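Local coordinates for protein aminotransferase (Psychrobacter arcticus 273-4, PDB 3IF2) that probably transfers amino groups between amino acids and 2-oxo acids, perhaps valine and pyruvate, with pyridoxal 5'-phosphate as cofactor, at residues A110-Y121 with V297-P308. Numbering follows the deposited sequence.
Sequences ALTNGSQNAFFY and VSAMNAVVNLAP. With PLP (pyridoxal-5'-phosphate), chain C.
Y121 of helix 115-121 sits as a knob among V297, M300, N301 and V304 of helix 297-305, a buried packing of two steeply crossed helices (axes 106° apart) in the large domain of a fold-type I aminotransferase. CB of M300 lies 3.9 Å from the centroid of the Y121 ring, almost on the normal, a CH-pi contact; SE of M300 (selenomethionine) lies obliquely to the ring, a Met-aromatic contact, and touches Y121 CB; V297 CG1 meets Y121 CD2 obliquely. With Y121 CG anti to the carbonyl carbon (chi1 -63°), the ring lies against helix 297-305 and its OH donates to N301 OD1 over 2.7 Å.

N301 OD1 also accepts from N305 ND2 (3.1 Å), the two donors arriving from opposite faces of its plane. N301 ND2 turns the other way, to L111 O (2.8 Å) and to P82 O, tying strand 110-112 to the helix. N305 ND2 further reaches N117 OD1 at 3.2 Å, a bent bond (136°) though in the carbonyl plane on a lone pair. N113, centre of an inverse gamma turn, sends its N-H nearly straight to N117 OD1. N113 OD1 is held by T309 N, while N113 ND2 gives to two waters, one donating to N305 OD1, the other hydrogen-bonded to A307 O.

Just past this turn, G114 is the N-cap, and S115 N (2.8 Å to O2P) and Q116 N (3.1 Å to O1P) bind the cofactor phosphate; S273, S275 and R283 of the same chain and Y79 of the second subunit also hydrogen-bond the cofactor. The helix N terminus would help stabilise the phosphate charge. One turn on, PLP C6 lies in the plane of the F119 ring, at its edge, 3.7 Å from F119 CE2.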
ATOM      1  N   ALA A 110      -1.900   0.551  14.733  1.00 34.92           N
ATOM      2  CA  ALA A 110      -1.410   1.092  13.476  1.00 34.89           C
ATOM      3  C   ALA A 110      -2.385   0.673  12.381  1.00 34.89           C
ATOM      4  O   ALA A 110      -3.138  -0.291  12.550  1.00 36.11           O
ATOM      5  CB  ALA A 110      -0.021   0.574  13.168  1.00 34.16           C
ATOM      6  N   LEU A 111      -2.375   1.426  11.287  1.00 35.07           N
ATOM      7  CA  LEU A 111      -3.183   1.169  10.106  1.00 34.57           C
ATOM      8  C   LEU A 111      -2.245   0.785   8.950  1.00 34.10           C
ATOM      9  O   LEU A 111      -1.091   1.275   8.880  1.00 32.70           O
ATOM     10  CB  LEU A 111      -4.012   2.408   9.726  1.00 34.82           C
ATOM     11  CG  LEU A 111      -4.972   2.996  10.765  1.00 35.21           C
ATOM     12  CD1 LEU A 111      -5.711   4.229  10.207  1.00 35.10           C
ATOM     13  CD2 LEU A 111      -5.951   1.969  11.199  1.00 34.64           C
ATOM     14  N   THR A 112      -2.750  -0.095   8.070  1.00 33.22           N
ATOM     15  CA  THR A 112      -2.052  -0.563   6.865  1.00 33.57           C
ATOM     16  C   THR A 112      -3.012  -0.468   5.664  1.00 34.23           C
ATOM     17  O   THR A 112      -4.210  -0.233   5.853  1.00 34.86           O
ATOM     18  CB  THR A 112      -1.541  -2.029   7.055  1.00 33.68           C
ATOM     19  OG1 THR A 112      -2.647  -2.927   7.268  1.00 33.60           O
ATOM     20  CG2 THR A 112      -0.597  -2.124   8.245  1.00 32.96           C
ATOM     21  N   ASN A 113      -2.490  -0.626   4.446  1.00 34.03           N
ATOM     22  CA  ASN A 113      -3.298  -0.592   3.214  1.00 33.70           C
ATOM     23  C   ASN A 113      -3.966  -1.960   2.963  1.00 33.46           C
ATOM     24  O   ASN A 113      -3.656  -2.643   1.996  1.00 31.26           O
ATOM     25  CB  ASN A 113      -2.458  -0.141   2.000  1.00 34.12           C
ATOM     26  CG  ASN A 113      -2.023   1.326   2.080  1.00 34.57           C
ATOM     27  OD1 ASN A 113      -2.681   2.161   2.714  1.00 33.89           O
ATOM     28  ND2 ASN A 113      -0.908   1.646   1.413  1.00 35.20           N
ATOM     29  N   GLY A 114      -4.938  -2.293   3.823  1.00 34.08           N
ATOM     30  CA  GLY A 114      -5.610  -3.601   3.884  1.00 34.22           C
ATOM     31  C   GLY A 114      -4.805  -4.540   4.791  1.00 34.75           C
ATOM     32  O   GLY A 114      -3.620  -4.286   5.061  1.00 35.72           O
ATOM     33  N   SER A 115      -5.433  -5.597   5.307  1.00 34.72           N
ATOM     34  CA  SER A 115      -4.724  -6.590   6.146  0.50 34.62           C
ATOM     35  C   SER A 115      -3.620  -7.335   5.389  1.00 34.24           C
ATOM     36  O   SER A 115      -2.687  -7.802   5.997  1.00 33.78           O
ATOM     37  CB  SER A 115      -5.689  -7.586   6.795  0.50 34.76           C
ATOM     38  OG  SER A 115      -6.352  -6.962   7.870  0.50 34.89           O
ATOM     39  N   GLN A 116      -3.728  -7.425   4.055  1.00 34.42           N
ATOM     40  CA  GLN A 116      -2.695  -8.055   3.207  1.00 34.86           C
ATOM     41  C   GLN A 116      -1.339  -7.331   3.377  1.00 36.44           C
ATOM     42  O   GLN A 116      -0.279  -7.966   3.468  1.00 36.29           O
ATOM     43  CB  GLN A 116      -3.109  -8.023   1.731  1.00 34.69           C
ATOM     44  CG  GLN A 116      -2.184  -8.819   0.758  1.00 34.25           C
ATOM     45  CD  GLN A 116      -2.204 -10.311   0.989  1.00 33.28           C
ATOM     46  OE1 GLN A 116      -3.163 -10.854   1.553  1.00 33.84           O
ATOM     47  NE2 GLN A 116      -1.154 -10.988   0.534  1.00 32.14           N
ATOM     48  N   ASN A 117      -1.406  -5.999   3.414  1.00 36.85           N
ATOM     49  CA  ASN A 117      -0.258  -5.136   3.670  1.00 36.95           C
ATOM     50  C   ASN A 117       0.286  -5.461   5.067  1.00 36.06           C
ATOM     51  O   ASN A 117       1.503  -5.556   5.263  1.00 36.22           O
ATOM     52  CB  ASN A 117      -0.724  -3.671   3.559  1.00 38.96           C
ATOM     53  CG  ASN A 117       0.370  -2.695   3.229  1.00 39.88           C
ATOM     54  OD1 ASN A 117       0.366  -1.558   3.717  1.00 40.67           O
ATOM     55  ND2 ASN A 117       1.257  -3.086   2.339  1.00 41.12           N
ATOM     56  N   ALA A 118      -0.616  -5.677   6.027  1.00 35.05           N
ATOM     57  CA  ALA A 118      -0.218  -6.090   7.377  1.00 34.40           C
ATOM     58  C   ALA A 118       0.551  -7.427   7.360  1.00 34.56           C
ATOM     59  O   ALA A 118       1.565  -7.544   8.036  1.00 35.99           O
ATOM     60  CB  ALA A 118      -1.414  -6.169   8.318  1.00 32.06           C
ATOM     61  N   PHE A 119       0.108  -8.404   6.565  1.00 34.06           N
ATOM     62  CA  PHE A 119       0.787  -9.711   6.531  1.00 33.78           C
ATOM     63  C   PHE A 119       2.114  -9.653   5.809  1.00 32.78           C
ATOM     64  O   PHE A 119       3.042 -10.342   6.223  1.00 33.49           O
ATOM     65  CB  PHE A 119      -0.089 -10.828   5.976  1.00 34.05           C
ATOM     66  CG  PHE A 119      -1.433 -10.861   6.586  1.00 35.00           C
ATOM     67  CD1 PHE A 119      -1.592 -10.897   7.978  1.00 35.94           C
ATOM     68  CD2 PHE A 119      -2.563 -10.821   5.786  1.00 35.37           C
ATOM     69  CE1 PHE A 119      -2.863 -10.907   8.547  1.00 35.67           C
ATOM     70  CE2 PHE A 119      -3.805 -10.822   6.340  1.00 35.00           C
ATOM     71  CZ  PHE A 119      -3.961 -10.869   7.727  1.00 35.35           C
ATOM     72  N   PHE A 120       2.204  -8.843   4.750  1.00 32.32           N
ATOM     73  CA  PHE A 120       3.475  -8.610   4.064  1.00 32.33           C
ATOM     74  C   PHE A 120       4.502  -8.046   5.069  1.00 32.77           C
ATOM     75  O   PHE A 120       5.637  -8.490   5.092  1.00 32.10           O
ATOM     76  CB  PHE A 120       3.316  -7.699   2.842  1.00 32.30           C
ATOM     77  CG  PHE A 120       4.624  -7.333   2.202  1.00 32.39           C
ATOM     78  CD1 PHE A 120       5.320  -8.266   1.448  1.00 32.82           C
ATOM     79  CD2 PHE A 120       5.180  -6.075   2.379  1.00 32.06           C
ATOM     80  CE1 PHE A 120       6.559  -7.952   0.863  1.00 32.46           C
ATOM     81  CE2 PHE A 120       6.411  -5.749   1.797  1.00 32.47           C
ATOM     82  CZ  PHE A 120       7.098  -6.686   1.031  1.00 32.70           C
ATOM     83  N   TYR A 121       4.079  -7.117   5.924  1.00 33.22           N
ATOM     84  CA  TYR A 121       4.969  -6.600   6.956  1.00 34.04           C
ATOM     85  C   TYR A 121       5.281  -7.655   8.022  1.00 35.10           C
ATOM     86  O   TYR A 121       6.463  -7.990   8.209  1.00 36.05           O
ATOM     87  CB  TYR A 121       4.430  -5.323   7.640  1.00 33.19           C
ATOM     88  CG  TYR A 121       4.254  -4.079   6.771  1.00 33.25           C
ATOM     89  CD1 TYR A 121       4.982  -3.862   5.598  1.00 33.37           C
ATOM     90  CD2 TYR A 121       3.402  -3.061   7.203  1.00 33.93           C
ATOM     91  CE1 TYR A 121       4.806  -2.686   4.852  1.00 34.78           C
ATOM     92  CE2 TYR A 121       3.219  -1.897   6.488  1.00 33.94           C
ATOM     93  CZ  TYR A 121       3.910  -1.701   5.309  1.00 34.62           C
ATOM     94  OH  TYR A 121       3.754  -0.533   4.618  1.00 33.62           O
ATOM     95  N   VAL A 297       5.832  -1.358  12.192  1.00 31.55           N
ATOM     96  CA  VAL A 297       4.828  -1.159  11.135  1.00 31.73           C
ATOM     97  C   VAL A 297       4.830   0.280  10.637  1.00 31.79           C
ATOM     98  O   VAL A 297       4.794   0.527   9.414  1.00 32.54           O
ATOM     99  CB  VAL A 297       3.388  -1.581  11.580  1.00 32.05           C
ATOM    100  CG1 VAL A 297       2.349  -1.294  10.478  1.00 30.99           C
ATOM    101  CG2 VAL A 297       3.374  -3.066  11.933  1.00 31.96           C
ATOM    102  N   SER A 298       4.900   1.215  11.581  1.00 32.18           N
ATOM    103  CA  SER A 298       4.952   2.664  11.289  0.50 31.81           C
ATOM    104  C   SER A 298       6.151   2.980  10.408  1.00 31.47           C
ATOM    105  O   SER A 298       6.014   3.626   9.358  1.00 32.39           O
ATOM    106  CB  SER A 298       5.022   3.481  12.603  0.50 32.19           C
ATOM    107  OG  SER A 298       5.334   4.856  12.406  0.50 32.10           O
ATOM    108  N   ALA A 299       7.331   2.507  10.836  1.00 30.46           N
ATOM    109  CA  ALA A 299       8.584   2.748  10.096  1.00 30.24           C
ATOM    110  C   ALA A 299       8.533   2.151   8.683  1.00 31.02           C
ATOM    111  O   ALA A 299       9.004   2.785   7.724  1.00 31.74           O
ATOM    112  CB  ALA A 299       9.822   2.246  10.871  1.00 28.77           C
HETATM  113  N   MSE A 300       7.965   0.946   8.571  1.00 31.53           N
HETATM  114  CA  MSE A 300       7.753   0.289   7.274  1.00 32.13           C
HETATM  115  C   MSE A 300       6.758   1.068   6.359  1.00 31.84           C
HETATM  116  O   MSE A 300       7.002   1.196   5.152  1.00 32.60           O
HETATM  117  CB  MSE A 300       7.300  -1.162   7.465  1.00 32.16           C
HETATM  118  CG  MSE A 300       8.412  -2.084   7.906  1.00 32.63           C
HETATM  119 SE   MSE A 300       7.732  -3.874   8.191  0.75 31.27          SE
HETATM  120  CE  MSE A 300       9.348  -4.764   8.832  1.00 33.06           C
ATOM    121  N   ASN A 301       5.640   1.527   6.926  1.00 31.22           N
ATOM    122  CA  ASN A 301       4.684   2.392   6.194  1.00 31.24           C
ATOM    123  C   ASN A 301       5.378   3.605   5.636  1.00 29.80           C
ATOM    124  O   ASN A 301       5.231   3.883   4.467  1.00 30.48           O
ATOM    125  CB  ASN A 301       3.482   2.850   7.072  1.00 32.02           C
ATOM    126  CG  ASN A 301       2.323   1.851   7.080  1.00 32.23           C
ATOM    127  OD1 ASN A 301       2.148   1.071   6.145  1.00 33.45           O
ATOM    128  ND2 ASN A 301       1.480   1.939   8.095  1.00 32.07           N
ATOM    129  N   ALA A 302       6.180   4.287   6.458  1.00 30.03           N
ATOM    130  CA  ALA A 302       6.973   5.464   6.006  1.00 29.39           C
ATOM    131  C   ALA A 302       7.782   5.194   4.740  1.00 29.05           C
ATOM    132  O   ALA A 302       7.738   5.977   3.821  1.00 29.53           O
ATOM    133  CB  ALA A 302       7.898   5.962   7.105  1.00 28.12           C
ATOM    134  N   VAL A 303       8.467   4.058   4.680  1.00 28.97           N
ATOM    135  CA  VAL A 303       9.351   3.745   3.557  1.00 29.27           C
ATOM    136  C   VAL A 303       8.575   3.196   2.353  1.00 29.46           C
ATOM    137  O   VAL A 303       8.770   3.650   1.228  1.00 28.98           O
ATOM    138  CB  VAL A 303      10.496   2.753   3.995  1.00 29.15           C
ATOM    139  CG1 VAL A 303      11.428   2.467   2.843  1.00 28.90           C
ATOM    140  CG2 VAL A 303      11.284   3.313   5.159  1.00 28.31           C
ATOM    141  N   VAL A 304       7.697   2.231   2.598  1.00 30.27           N
ATOM    142  CA  VAL A 304       6.946   1.568   1.521  1.00 31.32           C
ATOM    143  C   VAL A 304       5.788   2.385   0.984  1.00 32.85           C
ATOM    144  O   VAL A 304       5.556   2.367  -0.230  1.00 33.28           O
ATOM    145  CB  VAL A 304       6.409   0.196   1.977  1.00 31.56           C
ATOM    146  CG1 VAL A 304       5.577  -0.494   0.862  1.00 30.63           C
ATOM    147  CG2 VAL A 304       7.589  -0.711   2.405  1.00 30.73           C
ATOM    148  N   ASN A 305       5.107   3.123   1.867  1.00 33.22           N
ATOM    149  CA  ASN A 305       3.870   3.848   1.537  1.00 34.38           C
ATOM    150  C   ASN A 305       3.797   5.349   1.799  1.00 34.83           C
ATOM    151  O   ASN A 305       2.828   5.981   1.369  1.00 35.20           O
ATOM    152  CB  ASN A 305       2.735   3.216   2.376  1.00 34.58           C
ATOM    153  CG  ASN A 305       2.477   1.775   2.030  1.00 35.11           C
ATOM    154  OD1 ASN A 305       2.559   1.389   0.870  1.00 35.96           O
ATOM    155  ND2 ASN A 305       2.108   0.982   3.029  1.00 35.29           N
ATOM    156  N   LEU A 306       4.774   5.912   2.510  1.00 34.53           N
ATOM    157  CA  LEU A 306       4.766   7.311   2.998  1.00 34.40           C
ATOM    158  C   LEU A 306       3.775   7.336   4.186  1.00 33.96           C
ATOM    159  O   LEU A 306       4.176   7.528   5.331  1.00 33.92           O
ATOM    160  CB  LEU A 306       4.474   8.345   1.891  1.00 34.09           C
ATOM    161  CG  LEU A 306       5.209   9.679   1.939  1.00 34.20           C
ATOM    162  CD1 LEU A 306       6.712   9.409   1.842  1.00 35.19           C
ATOM    163  CD2 LEU A 306       4.812  10.564   0.778  1.00 33.66           C
ATOM    164  N   ALA A 307       2.501   7.123   3.907  1.00 33.31           N
ATOM    165  CA  ALA A 307       1.459   6.979   4.937  1.00 33.53           C
ATOM    166  C   ALA A 307       0.376   6.042   4.380  1.00 33.56           C
ATOM    167  O   ALA A 307       0.269   5.874   3.172  1.00 33.13           O
ATOM    168  CB  ALA A 307       0.868   8.327   5.327  1.00 32.10           C
ATOM    169  N   PRO A 308      -0.377   5.371   5.249  1.00 34.21           N
ATOM    170  CA  PRO A 308      -1.404   4.527   4.688  1.00 35.14           C
ATOM    171  C   PRO A 308      -2.604   5.365   4.246  1.00 36.09           C
ATOM    172  O   PRO A 308      -2.720   6.562   4.540  1.00 36.16           O
ATOM    173  CB  PRO A 308      -1.756   3.567   5.834  1.00 34.78           C
ATOM    174  CG  PRO A 308      -1.228   4.187   7.077  1.00 34.80           C
ATOM    175  CD  PRO A 308      -0.438   5.402   6.716  1.00 34.82           C
TER
HETATM  176  N1  PLP C 500      -7.620 -12.451   5.956  1.00 49.48           N
HETATM  177  C2  PLP C 500      -8.455 -13.395   5.398  1.00 50.57           C
HETATM  178  C2A PLP C 500      -8.747 -14.624   6.198  1.00 50.11           C
HETATM  179  C3  PLP C 500      -9.013 -13.170   4.119  1.00 51.41           C
HETATM  180  O3  PLP C 500      -9.851 -14.079   3.528  1.00 50.06           O
HETATM  181  C4  PLP C 500      -8.690 -11.991   3.407  1.00 52.20           C
HETATM  182  C4A PLP C 500      -9.092 -11.932   1.937  1.00 53.42           C
HETATM  183  O4A PLP C 500      -9.657 -10.941   1.458  1.00 54.71           O
HETATM  184  C5  PLP C 500      -7.813 -11.030   4.012  1.00 50.64           C
HETATM  185  C6  PLP C 500      -7.299 -11.298   5.294  1.00 49.70           C
HETATM  186  C5A PLP C 500      -7.362  -9.733   3.311  1.00 48.52           C
HETATM  187  O4P PLP C 500      -8.241  -8.644   3.500  1.00 45.22           O
HETATM  188  P   PLP C 500      -7.794  -7.150   3.125  1.00 40.81           P
HETATM  189  O1P PLP C 500      -6.408  -6.886   2.590  1.00 40.33           O
HETATM  190  O2P PLP C 500      -7.944  -6.464   4.441  1.00 40.66           O
HETATM  191  O3P PLP C 500      -8.777  -6.700   2.117  1.00 38.75           O
HETATM  192  O   HOH W   1      -0.032   4.410   0.728  1.00 32.84           O
HETATM  193  O   HOH W   2       0.643  -0.277   0.127  1.00 39.03           O